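Local coordinates for protein 6-phosphogluconolactonase (Thermotoga maritima, PDB 1VL1) that hydrolyses 6-phosphogluconolactone to 6-phosphogluconate, the second step of the oxidative pentose phosphate pathway, at residues L165-D170 / T181-A186; F48-G53 / D136-A141; D80-P85 / G173-P178; L143-D148 / F195-K200; K15-L20 / K223-W228. All blocks are in the same frame, centred on the assembly; numbering follows the deposited sequence.

All five contacts reach one mixed sheet. Interaction 2 joins two parallel strands, its centre about 7 Å from that of the chain, and interactions 4 and 5 carry the parallel pairing outward; between these two, Phe195 N and Val227 O lie 2.8 Å apart, a probable hydrogen bond. Elsewhere the sheet turns antiparallel: interaction 1 touches interaction 2 where Leu182 CD1 meets Phe138 CE2 at 4.0 Å, and interaction 3 sets the hairpin loop against the end of strand 74-82, the neighbour of strand 179-182. Bound citrate, probably from the crystallisation liquor, comes within about 4 Å of the Arg82 side chain in interaction 3 and about 5 Å of Gly144 in interaction 4, and may mark a pocket.

Interaction 1. Residues L165-D170 / T181-A186; sequences LVTFTD and TLTFRA
Thr167 and Thr181 face each other as an antiparallel hydrogen-bonded pair: Thr167 N donates to Thr181 O and Thr181 N returns a bond to Thr167 O, both 2.9 Å and within about 12° of straight at the hydrogen. Their side chains lie side by side and point the same way, Thr167 CG2 touching Thr181 CG2 at 3.9 Å. Thr183 CG2 comes in roughly at a right angle to Thr167 and meets the same Thr167 methyl.

On the face bearing Val166 and Leu182, a non-hydrogen-bonded pair, Val166 CG2 packs on Leu182 CD2 at 3.9 Å. Past this pair the strand gives way to a helix. Leu165 O accepts from Thr183 N at 3.0 Å, the donor standing 40° out of the carbonyl plane, and Ala186 CB also presses on this oxygen at 3.3 Å. Thr183 is the N-cap: with OG1 between the backbone N and carbonyl carbon (chi1 58°), its hydroxyl accepts a weak bond from Ala186 N, and it has a stronger partner in Asn164 O. Leu165 CD2 reaches Ala186 CB and lies over one face of the Arg185 guanidinium, whose NH1 forms a salt bridge to Asp163.

The contact is a beta hairpin, strands 166-168 and 179-182, running into helix 184-187. Helix 120-134 packs against Leu165 and Leu182, while helix 157-160 touches Thr167 and Thr181.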
# COMPACT_ATOMS: atom_id res chain seq x y z
N LEU A 165 -2.47 -2.11 14.98
CA LEU A 165 -1.99 -2.25 13.62
C LEU A 165 -3.05 -1.87 12.57
O LEU A 165 -2.76 -1.36 11.50
CB LEU A 165 -1.47 -3.67 13.37
CG LEU A 165 -0.29 -4.10 14.23
CD1 LEU A 165 0.11 -5.54 14.02
CD2 LEU A 165 0.95 -3.20 14.05
N VAL A 166 -4.32 -2.08 12.90
CA VAL A 166 -5.41 -1.87 11.97
C VAL A 166 -6.49 -1.14 12.72
O VAL A 166 -6.79 -1.50 13.89
CB VAL A 166 -5.98 -3.21 11.47
CG1 VAL A 166 -6.98 -2.94 10.36
CG2 VAL A 166 -4.85 -4.09 10.94
N THR A 167 -7.02 -0.09 12.12
CA THR A 167 -8.13 0.63 12.70
C THR A 167 -9.20 0.93 11.66
O THR A 167 -9.09 0.52 10.51
CB THR A 167 -7.65 1.91 13.40
OG1 THR A 167 -8.74 2.46 14.18
CG2 THR A 167 -7.26 2.98 12.42
N PHE A 168 -10.24 1.66 12.03
CA PHE A 168 -11.28 2.02 11.06
C PHE A 168 -11.67 3.51 11.22
O PHE A 168 -11.35 4.13 12.25
CB PHE A 168 -12.49 1.08 11.14
CG PHE A 168 -13.28 1.17 12.42
CD1 PHE A 168 -14.33 2.06 12.52
CD2 PHE A 168 -13.00 0.33 13.50
CE1 PHE A 168 -15.09 2.13 13.71
CE2 PHE A 168 -13.74 0.37 14.66
CZ PHE A 168 -14.79 1.28 14.76
N THR A 169 -12.34 4.07 10.22
CA THR A 169 -12.63 5.51 10.17
C THR A 169 -14.14 5.70 10.10
O THR A 169 -14.87 4.77 9.78
CB THR A 169 -11.96 6.20 8.93
OG1 THR A 169 -12.60 5.75 7.72
CG2 THR A 169 -10.48 5.83 8.76
N ASP A 170 -14.58 6.92 10.37
CA ASP A 170 -15.91 7.33 9.96
C ASP A 170 -15.92 7.53 8.42
O ASP A 170 -14.89 7.49 7.80
CB ASP A 170 -16.28 8.60 10.71
CG ASP A 170 -16.14 8.44 12.25
OD1 ASP A 170 -16.27 7.34 12.84
OD2 ASP A 170 -15.89 9.44 12.95
N THR A 181 -8.07 0.57 7.83
CA THR A 181 -6.73 0.92 7.40
C THR A 181 -5.66 0.45 8.32
O THR A 181 -5.83 0.41 9.54
CB THR A 181 -6.64 2.49 7.21
OG1 THR A 181 -5.38 2.85 6.58
CG2 THR A 181 -6.71 3.18 8.52
N LEU A 182 -4.50 0.09 7.74
CA LEU A 182 -3.32 0.01 8.55
C LEU A 182 -3.02 1.38 9.08
O LEU A 182 -3.37 2.39 8.46
CB LEU A 182 -2.11 -0.41 7.72
CG LEU A 182 -2.13 -1.83 7.19
CD1 LEU A 182 -0.76 -2.22 6.52
CD2 LEU A 182 -2.47 -2.82 8.14
N THR A 183 -2.38 1.40 10.27
CA THR A 183 -2.00 2.66 10.98
C THR A 183 -0.56 3.02 10.66
O THR A 183 0.18 2.28 9.99
CB THR A 183 -2.08 2.40 12.49
OG1 THR A 183 -1.23 1.30 12.82
CG2 THR A 183 -3.48 2.01 12.94
N PHE A 184 -0.13 4.20 11.09
CA PHE A 184 1.29 4.51 10.99
C PHE A 184 2.19 3.42 11.60
O PHE A 184 3.22 3.04 11.02
CB PHE A 184 1.58 5.84 11.68
CG PHE A 184 0.92 7.04 11.06
CD1 PHE A 184 0.69 7.15 9.68
CD2 PHE A 184 0.62 8.14 11.86
CE1 PHE A 184 0.13 8.28 9.12
CE2 PHE A 184 0.05 9.31 11.30
CZ PHE A 184 -0.20 9.37 9.90
N ARG A 185 1.81 2.92 12.77
CA ARG A 185 2.56 1.84 13.43
C ARG A 185 2.82 0.65 12.52
O ARG A 185 3.97 0.19 12.39
CB ARG A 185 1.80 1.41 14.68
CG ARG A 185 2.37 0.29 15.40
CD ARG A 185 1.66 0.13 16.73
NE ARG A 185 1.87 -1.19 17.30
CZ ARG A 185 1.00 -1.84 18.07
NH1 ARG A 185 -0.18 -1.29 18.40
NH2 ARG A 185 1.31 -3.05 18.52
N ALA A 186 1.76 0.18 11.85
CA ALA A 186 1.83 -1.00 10.98
C ALA A 186 2.69 -0.67 9.75
O ALA A 186 3.62 -1.40 9.38
CB ALA A 186 0.43 -1.45 10.58

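Interaction 2. Residues F48-G53 / D136-A141; sequences FVVLAG and DQFDLA
Val50 points its CG2 methyl almost squarely at the middle of the Phe138 ring, 3.3 Å from the ring centroid and only 5° off the ring normal, a CH-pi contact over the face. The six ring carbons lie at similar distances from this methyl, consistent with a centred approach. Two torsions set it up: Val50 CG2 stands anti to its carbonyl carbon, and Phe138 CG takes the same position (chi1 -57°), which lays the ring across the valine. At the rim of the same ring, near its plane, sits Phe48 CB. The Phe138 ring also meets Phe77 edge-to-face.

The Phe48 and Asp139 side chains cross at a slant, ring and carboxylate planes 26° apart. Asp139 OD2 lies at the ring edge, 3.7 Å from Phe48 CD1. That oxygen accepts from Phe48 N at 2.9 Å through its anti lone pair and also forms a salt bridge with Lys44, which would favour the charged carboxylate.

The backbones form a parallel pair of central strands in the Rossmann-like sheet of this family, with Val49 opposite Leu140 and Val50 opposite Ala141. At the entry to the pairing Phe48 O is gripped twice in its carbonyl plane, by Asp139 N at 2.8 Å and by Leu140 N at 3.3 Å. Further along, Val50 N donates to Leu140 O at 2.9 Å. On the face shared by Val50 and Ala141 the two CB atoms meet at 3.9 Å; on the other, Val49 CG1 rests against Leu140 CB at 4.3 Å.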
# COMPACT_ATOMS: atom_id res chain seq x y z
N PHE A 48 7.11 -10.12 2.49
CA PHE A 48 5.81 -9.61 2.86
C PHE A 48 5.66 -8.21 2.32
O PHE A 48 6.50 -7.32 2.63
CB PHE A 48 5.61 -9.64 4.37
CG PHE A 48 5.77 -11.01 4.91
CD1 PHE A 48 7.05 -11.47 5.22
CD2 PHE A 48 4.71 -11.89 4.98
CE1 PHE A 48 7.27 -12.75 5.64
CE2 PHE A 48 4.93 -13.23 5.43
CZ PHE A 48 6.20 -13.64 5.75
N VAL A 49 4.66 -8.06 1.47
CA VAL A 49 4.43 -6.83 0.69
C VAL A 49 3.04 -6.22 0.93
O VAL A 49 2.03 -6.87 0.74
CB VAL A 49 4.66 -7.07 -0.82
CG1 VAL A 49 4.57 -5.78 -1.59
CG2 VAL A 49 5.99 -7.82 -1.07
N VAL A 50 3.00 -4.94 1.34
CA VAL A 50 1.78 -4.15 1.54
C VAL A 50 1.48 -3.40 0.24
O VAL A 50 2.41 -2.83 -0.38
CB VAL A 50 1.93 -3.12 2.65
CG1 VAL A 50 0.71 -2.17 2.67
CG2 VAL A 50 2.07 -3.80 3.97
N LEU A 51 0.22 -3.47 -0.21
CA LEU A 51 -0.23 -2.80 -1.45
C LEU A 51 -1.38 -1.84 -1.19
O LEU A 51 -2.40 -2.23 -0.62
CB LEU A 51 -0.74 -3.84 -2.43
CG LEU A 51 0.18 -4.96 -2.82
CD1 LEU A 51 -0.54 -5.96 -3.77
CD2 LEU A 51 1.49 -4.45 -3.41
N ALA A 52 -1.24 -0.59 -1.68
CA ALA A 52 -2.33 0.35 -1.78
C ALA A 52 -3.11 0.06 -3.05
O ALA A 52 -2.57 -0.43 -4.06
CB ALA A 52 -1.84 1.74 -1.81
N GLY A 53 -4.39 0.43 -3.06
CA GLY A 53 -5.12 0.49 -4.31
C GLY A 53 -4.94 1.86 -4.97
O GLY A 53 -3.95 2.58 -4.72
N ASP A 136 6.05 -10.09 11.69
CA ASP A 136 6.17 -8.89 12.56
C ASP A 136 6.72 -7.66 11.83
O ASP A 136 6.88 -6.56 12.42
CB ASP A 136 7.01 -9.17 13.81
CG ASP A 136 8.38 -9.72 13.50
OD1 ASP A 136 8.81 -9.86 12.33
OD2 ASP A 136 9.11 -10.09 14.47
N GLN A 137 6.99 -7.83 10.53
CA GLN A 137 7.70 -6.84 9.74
C GLN A 137 7.35 -6.99 8.27
O GLN A 137 7.55 -8.05 7.72
CB GLN A 137 9.22 -7.03 9.92
CG GLN A 137 10.09 -5.99 9.28
CD GLN A 137 11.55 -6.12 9.67
OE1 GLN A 137 12.03 -5.38 10.54
NE2 GLN A 137 12.25 -7.06 9.04
N PHE A 138 6.85 -5.93 7.63
CA PHE A 138 6.73 -5.94 6.18
C PHE A 138 8.08 -5.62 5.57
O PHE A 138 8.89 -4.85 6.13
CB PHE A 138 5.70 -4.93 5.72
CG PHE A 138 4.34 -5.11 6.30
CD1 PHE A 138 3.60 -6.25 6.00
CD2 PHE A 138 3.77 -4.14 7.08
CE1 PHE A 138 2.33 -6.42 6.53
CE2 PHE A 138 2.47 -4.28 7.57
CZ PHE A 138 1.76 -5.43 7.32
N ASP A 139 8.35 -6.23 4.44
CA ASP A 139 9.58 -5.97 3.68
C ASP A 139 9.41 -4.73 2.78
O ASP A 139 10.32 -3.91 2.66
CB ASP A 139 9.92 -7.19 2.82
CG ASP A 139 10.33 -8.36 3.64
OD1 ASP A 139 11.35 -8.29 4.37
OD2 ASP A 139 9.65 -9.40 3.64
N LEU A 140 8.22 -4.58 2.23
CA LEU A 140 7.98 -3.56 1.24
C LEU A 140 6.57 -3.08 1.30
O LEU A 140 5.67 -3.90 1.44
CB LEU A 140 8.24 -4.20 -0.09
CG LEU A 140 8.17 -3.41 -1.37
CD1 LEU A 140 9.10 -2.22 -1.31
CD2 LEU A 140 8.61 -4.26 -2.52
N ALA A 141 6.35 -1.76 1.24
CA ALA A 141 5.04 -1.20 1.16
C ALA A 141 5.00 -0.35 -0.11
O ALA A 141 5.87 0.46 -0.32
CB ALA A 141 4.71 -0.37 2.37

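Interaction 3. Residues D80-P85 / G173-P178; sequences DERYVP and GDPKVP
A cis-proline meets an arginine: the peptide bond before Pro175 is cis, and the Pro175 ring puts CD over one face of the Arg82 guanidinium, 3.7 Å from NH1. The two side chains cross at about a right angle. Arg82 belongs to the end of strand 74-82 in the family's mixed sheet, and the proline lies in the loop linking the two strands of the hairpin 166-168/179-182, so the contact lays that loop along the exit of a sheet strand.

In Arg82 a bend at chi2 (87°) turns the end of the chain toward Pro175. Lower down, its CB rests 3.9 Å from Val177 CG2, the two side chains crossing at a slant. The guanidinium is held by more than packing: NH1 donates to Gln90 O. The Arg82 side chain comes within about 4 Å (nearest atoms) of a bound citrate, probably from the crystallisation liquor, though such molecules often mark pockets.

Beyond the arginine the chain folds into an inverse gamma turn centred on Tyr83, with Val84 N bonded to Arg82 O. Tyr83 CB contacts Pro178 CB at 4.1 Å, while the ring leads away to put its hydroxyl on Leu118 O. Val84 CG1 meets Val177 CG1 at 4.2 Å. The single hydrogen bond between the segments runs from Tyr83 N to Pro178 O, 2.9 Å long, with the donor tilted 24° from the carbonyl plane.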
# COMPACT_ATOMS: atom_id res chain seq x y z
N ASP A 80 -5.29 -0.82 3.03
CA ASP A 80 -6.55 -0.34 3.49
C ASP A 80 -7.67 -0.87 2.59
O ASP A 80 -7.46 -1.33 1.48
CB ASP A 80 -6.60 1.19 3.51
CG ASP A 80 -6.52 1.79 2.14
OD1 ASP A 80 -5.44 1.76 1.50
OD2 ASP A 80 -7.54 2.25 1.63
N GLU A 81 -8.87 -0.72 3.07
CA GLU A 81 -10.03 -1.15 2.28
C GLU A 81 -11.22 -0.23 2.57
O GLU A 81 -11.44 0.21 3.68
CB GLU A 81 -10.41 -2.59 2.54
CG GLU A 81 -11.56 -3.12 1.71
CD GLU A 81 -11.26 -3.06 0.24
OE1 GLU A 81 -11.49 -2.00 -0.37
OE2 GLU A 81 -10.84 -4.10 -0.29
N ARG A 82 -11.97 0.03 1.51
CA ARG A 82 -13.24 0.71 1.61
C ARG A 82 -14.26 -0.28 2.15
O ARG A 82 -14.36 -1.42 1.70
CB ARG A 82 -13.66 1.25 0.24
CG ARG A 82 -12.84 2.45 -0.20
CD ARG A 82 -11.55 2.10 -0.92
NE ARG A 82 -11.02 3.31 -1.54
CZ ARG A 82 -11.37 3.80 -2.70
NH1 ARG A 82 -12.25 3.19 -3.45
NH2 ARG A 82 -10.85 4.92 -3.14
N TYR A 83 -15.11 0.18 3.09
CA TYR A 83 -16.07 -0.70 3.77
C TYR A 83 -17.31 -0.79 2.89
O TYR A 83 -18.38 -0.24 3.16
CB TYR A 83 -16.40 -0.24 5.22
CG TYR A 83 -17.18 -1.30 5.99
CD1 TYR A 83 -16.60 -2.49 6.37
CD2 TYR A 83 -18.52 -1.10 6.35
CE1 TYR A 83 -17.31 -3.46 7.05
CE2 TYR A 83 -19.25 -2.06 7.03
CZ TYR A 83 -18.66 -3.22 7.41
OH TYR A 83 -19.43 -4.16 8.07
N VAL A 84 -17.12 -1.57 1.85
CA VAL A 84 -18.12 -1.88 0.85
C VAL A 84 -17.91 -3.33 0.44
O VAL A 84 -16.87 -3.95 0.73
CB VAL A 84 -17.94 -0.96 -0.41
CG1 VAL A 84 -18.00 0.48 -0.02
CG2 VAL A 84 -16.62 -1.24 -1.14
N PRO A 85 -18.90 -3.91 -0.23
CA PRO A 85 -18.75 -5.31 -0.66
C PRO A 85 -17.49 -5.53 -1.50
O PRO A 85 -17.07 -4.67 -2.28
CB PRO A 85 -20.04 -5.58 -1.41
CG PRO A 85 -21.05 -4.56 -0.84
CD PRO A 85 -20.23 -3.35 -0.53
N GLY A 173 -12.99 10.50 2.76
CA GLY A 173 -12.43 10.45 1.44
C GLY A 173 -13.51 10.41 0.38
O GLY A 173 -14.64 10.78 0.61
N ASP A 174 -13.12 9.95 -0.80
CA ASP A 174 -14.05 9.81 -1.91
C ASP A 174 -13.76 8.44 -2.58
O ASP A 174 -12.61 8.16 -2.95
CB ASP A 174 -13.82 10.99 -2.84
CG ASP A 174 -14.90 11.14 -3.86
OD1 ASP A 174 -15.96 11.79 -3.58
OD2 ASP A 174 -14.77 10.62 -4.96
N PRO A 175 -14.73 7.53 -2.64
CA PRO A 175 -16.07 7.70 -2.13
C PRO A 175 -16.09 7.90 -0.60
O PRO A 175 -15.21 7.38 0.10
CB PRO A 175 -16.76 6.38 -2.53
CG PRO A 175 -15.67 5.41 -2.58
CD PRO A 175 -14.49 6.15 -3.13
N LYS A 176 -17.10 8.63 -0.09
CA LYS A 176 -17.13 8.91 1.33
C LYS A 176 -17.84 7.78 2.07
O LYS A 176 -19.07 7.81 2.33
CB LYS A 176 -17.79 10.25 1.62
CG LYS A 176 -17.70 10.64 3.08
CD LYS A 176 -18.51 11.93 3.35
N VAL A 177 -17.01 6.82 2.44
CA VAL A 177 -17.43 5.57 3.07
C VAL A 177 -16.47 5.27 4.21
O VAL A 177 -15.33 5.75 4.20
CB VAL A 177 -17.41 4.36 2.06
CG1 VAL A 177 -18.52 4.55 1.00
CG2 VAL A 177 -16.04 4.12 1.43
N PRO A 178 -16.92 4.53 5.21
CA PRO A 178 -16.02 4.12 6.26
C PRO A 178 -14.91 3.27 5.66
O PRO A 178 -15.08 2.65 4.62
CB PRO A 178 -16.89 3.29 7.18
CG PRO A 178 -18.22 3.71 6.92
CD PRO A 178 -18.28 4.03 5.43

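Interaction 4. Residues L143-D148 / F195-K200; sequences LGMGPD and FLIRGK
The Phe195 ring has Gly144 O at its edge, near the ring plane and 3.9 Å from CD1, while Leu143 CB approaches CD1 obliquely at 4.1 Å. The ring also stacks with Trp228. With CG anti to the carbonyl carbon (chi1 -76°), Phe195 leans its ring toward the chain that carries Leu143.

Leu143 and Phe195 are paired in parallel, and Leu196 N donates to Leu143 O at 2.8 Å, with a C=O...N angle of 164°. The Phe195 CA-H group approaches the same oxygen. Beyond this point the two chains part and water 1 fills in, accepting from Met145 N and donating to Leu196 O at 2.6 Å; the water thus bridges two backbone atoms that no direct bond joins. The Met145 and Ile197 side chains cross at a slant, Met145 CB touching Ile197 CG2 at 3.8 Å.

The segment 143-148 runs off the end of strand 140-143 into a loop, and Gly144 lies about 5 Å (nearest atoms) from a bound citrate, probably from the crystallisation liquor. Helix 200-210 packs on Met145, strand 225-231 flanks strand 192-198 and touches Ile197 through Trp228 and Val230, and helix 25-43 packs against Leu196 on another side.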
# COMPACT_ATOMS: atom_id res chain seq x y z
N LEU A 143 2.75 2.25 -1.87
CA LEU A 143 1.69 3.13 -1.45
C LEU A 143 1.45 4.23 -2.42
O LEU A 143 2.38 4.61 -3.18
CB LEU A 143 2.07 3.75 -0.10
CG LEU A 143 2.30 2.75 1.02
CD1 LEU A 143 2.73 3.49 2.32
CD2 LEU A 143 1.06 1.88 1.26
N GLY A 144 0.20 4.68 -2.51
CA GLY A 144 -0.17 5.94 -3.16
C GLY A 144 -0.31 7.08 -2.18
O GLY A 144 -0.17 6.91 -0.97
N MET A 145 -0.59 8.26 -2.70
CA MET A 145 -0.95 9.39 -1.85
C MET A 145 -2.00 10.17 -2.58
O MET A 145 -1.90 10.37 -3.76
CB MET A 145 0.26 10.28 -1.63
CG MET A 145 -0.04 11.54 -0.86
SD MET A 145 1.33 12.71 -0.72
CE MET A 145 1.24 13.37 -2.35
N GLY A 146 -3.04 10.57 -1.87
CA GLY A 146 -4.08 11.35 -2.44
C GLY A 146 -3.64 12.76 -2.69
O GLY A 146 -2.64 13.22 -2.14
N PRO A 147 -4.42 13.51 -3.46
CA PRO A 147 -4.15 14.93 -3.70
C PRO A 147 -4.34 15.83 -2.47
O PRO A 147 -4.00 17.03 -2.49
CB PRO A 147 -5.12 15.29 -4.83
CG PRO A 147 -6.20 14.33 -4.70
CD PRO A 147 -5.68 13.05 -4.10
N ASP A 148 -4.85 15.23 -1.39
CA ASP A 148 -4.90 15.85 -0.06
C ASP A 148 -3.76 15.44 0.89
O ASP A 148 -3.69 15.93 2.03
CB ASP A 148 -6.25 15.56 0.61
CG ASP A 148 -6.56 14.08 0.70
OD1 ASP A 148 -5.75 13.21 0.29
OD2 ASP A 148 -7.68 13.69 1.15
N PHE A 195 6.40 5.31 -2.46
CA PHE A 195 5.21 6.08 -2.81
C PHE A 195 5.18 6.26 -4.33
O PHE A 195 6.19 6.60 -4.92
CB PHE A 195 5.26 7.49 -2.18
CG PHE A 195 4.96 7.50 -0.70
CD1 PHE A 195 3.63 7.56 -0.25
CD2 PHE A 195 5.99 7.51 0.23
CE1 PHE A 195 3.34 7.57 1.09
CE2 PHE A 195 5.68 7.54 1.58
CZ PHE A 195 4.41 7.56 2.00
N LEU A 196 4.01 6.10 -4.93
CA LEU A 196 3.83 6.22 -6.38
C LEU A 196 2.84 7.34 -6.62
O LEU A 196 1.67 7.18 -6.28
CB LEU A 196 3.27 4.92 -6.94
CG LEU A 196 4.17 3.75 -7.19
CD1 LEU A 196 5.24 3.56 -6.24
CD2 LEU A 196 3.36 2.51 -7.48
N ILE A 197 3.32 8.46 -7.14
CA ILE A 197 2.50 9.65 -7.32
C ILE A 197 2.75 10.24 -8.68
O ILE A 197 3.87 10.13 -9.22
CB ILE A 197 2.69 10.71 -6.23
CG1 ILE A 197 4.16 11.24 -6.15
CG2 ILE A 197 2.23 10.19 -4.87
CD1 ILE A 197 4.17 12.59 -5.47
N ARG A 198 1.74 10.92 -9.23
CA ARG A 198 1.87 11.57 -10.51
C ARG A 198 1.09 12.87 -10.53
O ARG A 198 -0.02 12.95 -9.94
CB ARG A 198 1.39 10.68 -11.66
CG ARG A 198 2.15 9.37 -11.81
CD ARG A 198 1.58 8.48 -12.86
NE ARG A 198 2.02 8.83 -14.19
CZ ARG A 198 1.98 8.00 -15.24
NH1 ARG A 198 1.51 6.75 -15.12
NH2 ARG A 198 2.41 8.40 -16.40
N GLY A 199 1.65 13.88 -11.18
CA GLY A 199 0.95 15.10 -11.49
C GLY A 199 1.21 16.24 -10.53
O GLY A 199 1.73 16.07 -9.42
N LYS A 200 0.78 17.42 -10.97
CA LYS A 200 1.12 18.69 -10.29
C LYS A 200 0.57 18.78 -8.89
O LYS A 200 1.26 19.25 -7.99
CB LYS A 200 0.66 19.89 -11.12
CG LYS A 200 1.55 20.11 -12.33
CD LYS A 200 1.21 21.32 -13.17
CE LYS A 200 2.22 21.46 -14.31
NZ LYS A 200 1.79 22.41 -15.36
O HOH W 1 -0.75 8.05 -5.67

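Interaction 5. Residues K15-L20 / K223-W228; sequences KTVIYL and KEKTVW
Trp228 holds CG anti to its carbonyl carbon (chi1 -66°), and Ile18 CG1 takes the same position (chi1 -62°), which sets the two side chains side by side, pointing the same way, with Ile18 CG1 4.0 Å from Trp228 CB. Thr16 CG2 reaches the indole edge, 3.8 Å from Trp228 CD1. These residues lie on one face of a parallel strand pair, 16-21 with 225-231, whose short segments run 16° apart. The pair places the first modelled strand beside the last strand of the chain in the family's mixed sheet.

On the other face Val227 CG1 meets the Tyr19 ring at its edge, in the ring plane, 3.7 Å from Tyr19 CE2. Trp228 O lies in plane at the same edge. The indole itself is buried, packed by Leu206 and Ile209 of helix 200-210.

The backbones follow the parallel pattern: Thr226 N donates to Lys15 O, Val17 N to Thr226 O, Trp228 N to Val17 O and Tyr19 N to Trp228 O, every one within 18° of straight at the hydrogen. At the start of the pairing the two lysines run side by side with Lys15 NZ 3.7 Å from Lys225 NZ, a proximity of like charges that solvent probably moderates, Lys15 being exposed. Thr226 OG1 accepts from Gly222 N and also bonds to water 2 at 2.9 Å, and that water donates to Lys15 O at 3.2 Å.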
# COMPACT_ATOMS: atom_id res chain seq x y z
N LYS A 15 17.12 7.20 5.00
CA LYS A 15 17.05 8.41 4.15
C LYS A 15 15.81 8.32 3.24
O LYS A 15 15.08 7.32 3.25
CB LYS A 15 18.33 8.54 3.33
CG LYS A 15 18.56 7.35 2.36
CD LYS A 15 20.02 6.93 2.26
CE LYS A 15 20.27 6.09 0.97
NZ LYS A 15 21.38 5.06 1.07
N THR A 16 15.58 9.39 2.50
CA THR A 16 14.50 9.45 1.52
C THR A 16 15.15 9.68 0.16
O THR A 16 16.06 10.50 0.05
CB THR A 16 13.54 10.61 1.87
OG1 THR A 16 12.89 10.32 3.12
CG2 THR A 16 12.41 10.73 0.87
N VAL A 17 14.65 8.99 -0.86
CA VAL A 17 15.06 9.19 -2.25
C VAL A 17 13.81 9.54 -3.06
O VAL A 17 12.77 8.94 -2.85
CB VAL A 17 15.82 7.96 -2.79
CG1 VAL A 17 16.28 8.18 -4.18
CG2 VAL A 17 17.00 7.63 -1.87
N ILE A 18 13.91 10.58 -3.91
CA ILE A 18 12.84 10.97 -4.81
C ILE A 18 13.35 10.90 -6.26
O ILE A 18 14.35 11.49 -6.59
CB ILE A 18 12.37 12.44 -4.53
CG1 ILE A 18 11.79 12.57 -3.12
CG2 ILE A 18 11.35 12.84 -5.55
CD1 ILE A 18 11.86 13.90 -2.56
N TYR A 19 12.65 10.11 -7.08
CA TYR A 19 12.89 10.01 -8.51
C TYR A 19 11.85 10.84 -9.21
O TYR A 19 10.67 10.59 -8.99
CB TYR A 19 12.72 8.56 -8.97
CG TYR A 19 13.80 7.63 -8.48
CD1 TYR A 19 14.97 7.44 -9.19
CD2 TYR A 19 13.64 6.91 -7.32
CE1 TYR A 19 15.93 6.60 -8.73
CE2 TYR A 19 14.60 6.08 -6.86
CZ TYR A 19 15.72 5.90 -7.56
OH TYR A 19 16.66 5.02 -7.08
N LEU A 20 12.29 11.77 -10.06
CA LEU A 20 11.42 12.61 -10.86
C LEU A 20 11.51 12.10 -12.28
O LEU A 20 12.58 12.16 -12.90
CB LEU A 20 11.84 14.06 -10.84
CG LEU A 20 11.93 14.80 -9.51
CD1 LEU A 20 12.33 16.21 -9.77
CD2 LEU A 20 10.60 14.76 -8.82
N LYS A 223 11.87 1.67 7.44
CA LYS A 223 12.92 1.56 8.43
C LYS A 223 14.31 1.70 7.82
O LYS A 223 15.25 2.18 8.48
CB LYS A 223 12.89 0.20 9.09
CG LYS A 223 11.72 -0.10 9.92
CD LYS A 223 11.90 -1.54 10.38
CE LYS A 223 10.73 -2.07 11.13
NZ LYS A 223 10.93 -3.52 11.46
N GLU A 224 14.45 1.28 6.56
CA GLU A 224 15.70 1.36 5.82
C GLU A 224 15.68 2.54 4.86
O GLU A 224 16.64 3.31 4.77
CB GLU A 224 15.95 0.06 5.07
CG GLU A 224 16.33 -1.10 5.96
CD GLU A 224 17.63 -0.84 6.69
OE1 GLU A 224 18.62 -0.44 6.02
OE2 GLU A 224 17.66 -1.00 7.94
N LYS A 225 14.57 2.68 4.16
CA LYS A 225 14.45 3.70 3.11
C LYS A 225 13.03 4.05 2.75
O LYS A 225 12.17 3.20 2.77
CB LYS A 225 15.15 3.20 1.85
CG LYS A 225 15.67 4.30 0.98
CD LYS A 225 16.49 3.78 -0.22
CE LYS A 225 17.71 3.08 0.23
NZ LYS A 225 18.81 3.08 -0.81
N THR A 226 12.80 5.32 2.40
CA THR A 226 11.57 5.78 1.80
C THR A 226 11.91 6.32 0.42
O THR A 226 12.87 7.07 0.24
CB THR A 226 10.94 6.88 2.63
OG1 THR A 226 10.75 6.41 3.97
CG2 THR A 226 9.62 7.23 2.15
N VAL A 227 11.16 5.87 -0.57
CA VAL A 227 11.38 6.24 -1.96
C VAL A 227 10.12 6.75 -2.59
O VAL A 227 9.07 6.10 -2.51
CB VAL A 227 11.82 5.01 -2.76
CG1 VAL A 227 12.04 5.44 -4.23
CG2 VAL A 227 13.12 4.36 -2.17
N TRP A 228 10.19 7.91 -3.25
CA TRP A 228 9.07 8.44 -4.01
C TRP A 228 9.40 8.28 -5.52
O TRP A 228 10.48 8.63 -5.97
CB TRP A 228 8.86 9.92 -3.71
CG TRP A 228 8.43 10.19 -2.28
CD1 TRP A 228 9.23 10.12 -1.18
CD2 TRP A 228 7.14 10.57 -1.82
NE1 TRP A 228 8.52 10.43 -0.06
CE2 TRP A 228 7.21 10.67 -0.42
CE3 TRP A 228 5.93 10.81 -2.44
CZ2 TRP A 228 6.14 11.07 0.36
CZ3 TRP A 228 4.86 11.21 -1.66
CH2 TRP A 228 4.97 11.30 -0.27
O HOH W 2 13.11 6.18 5.56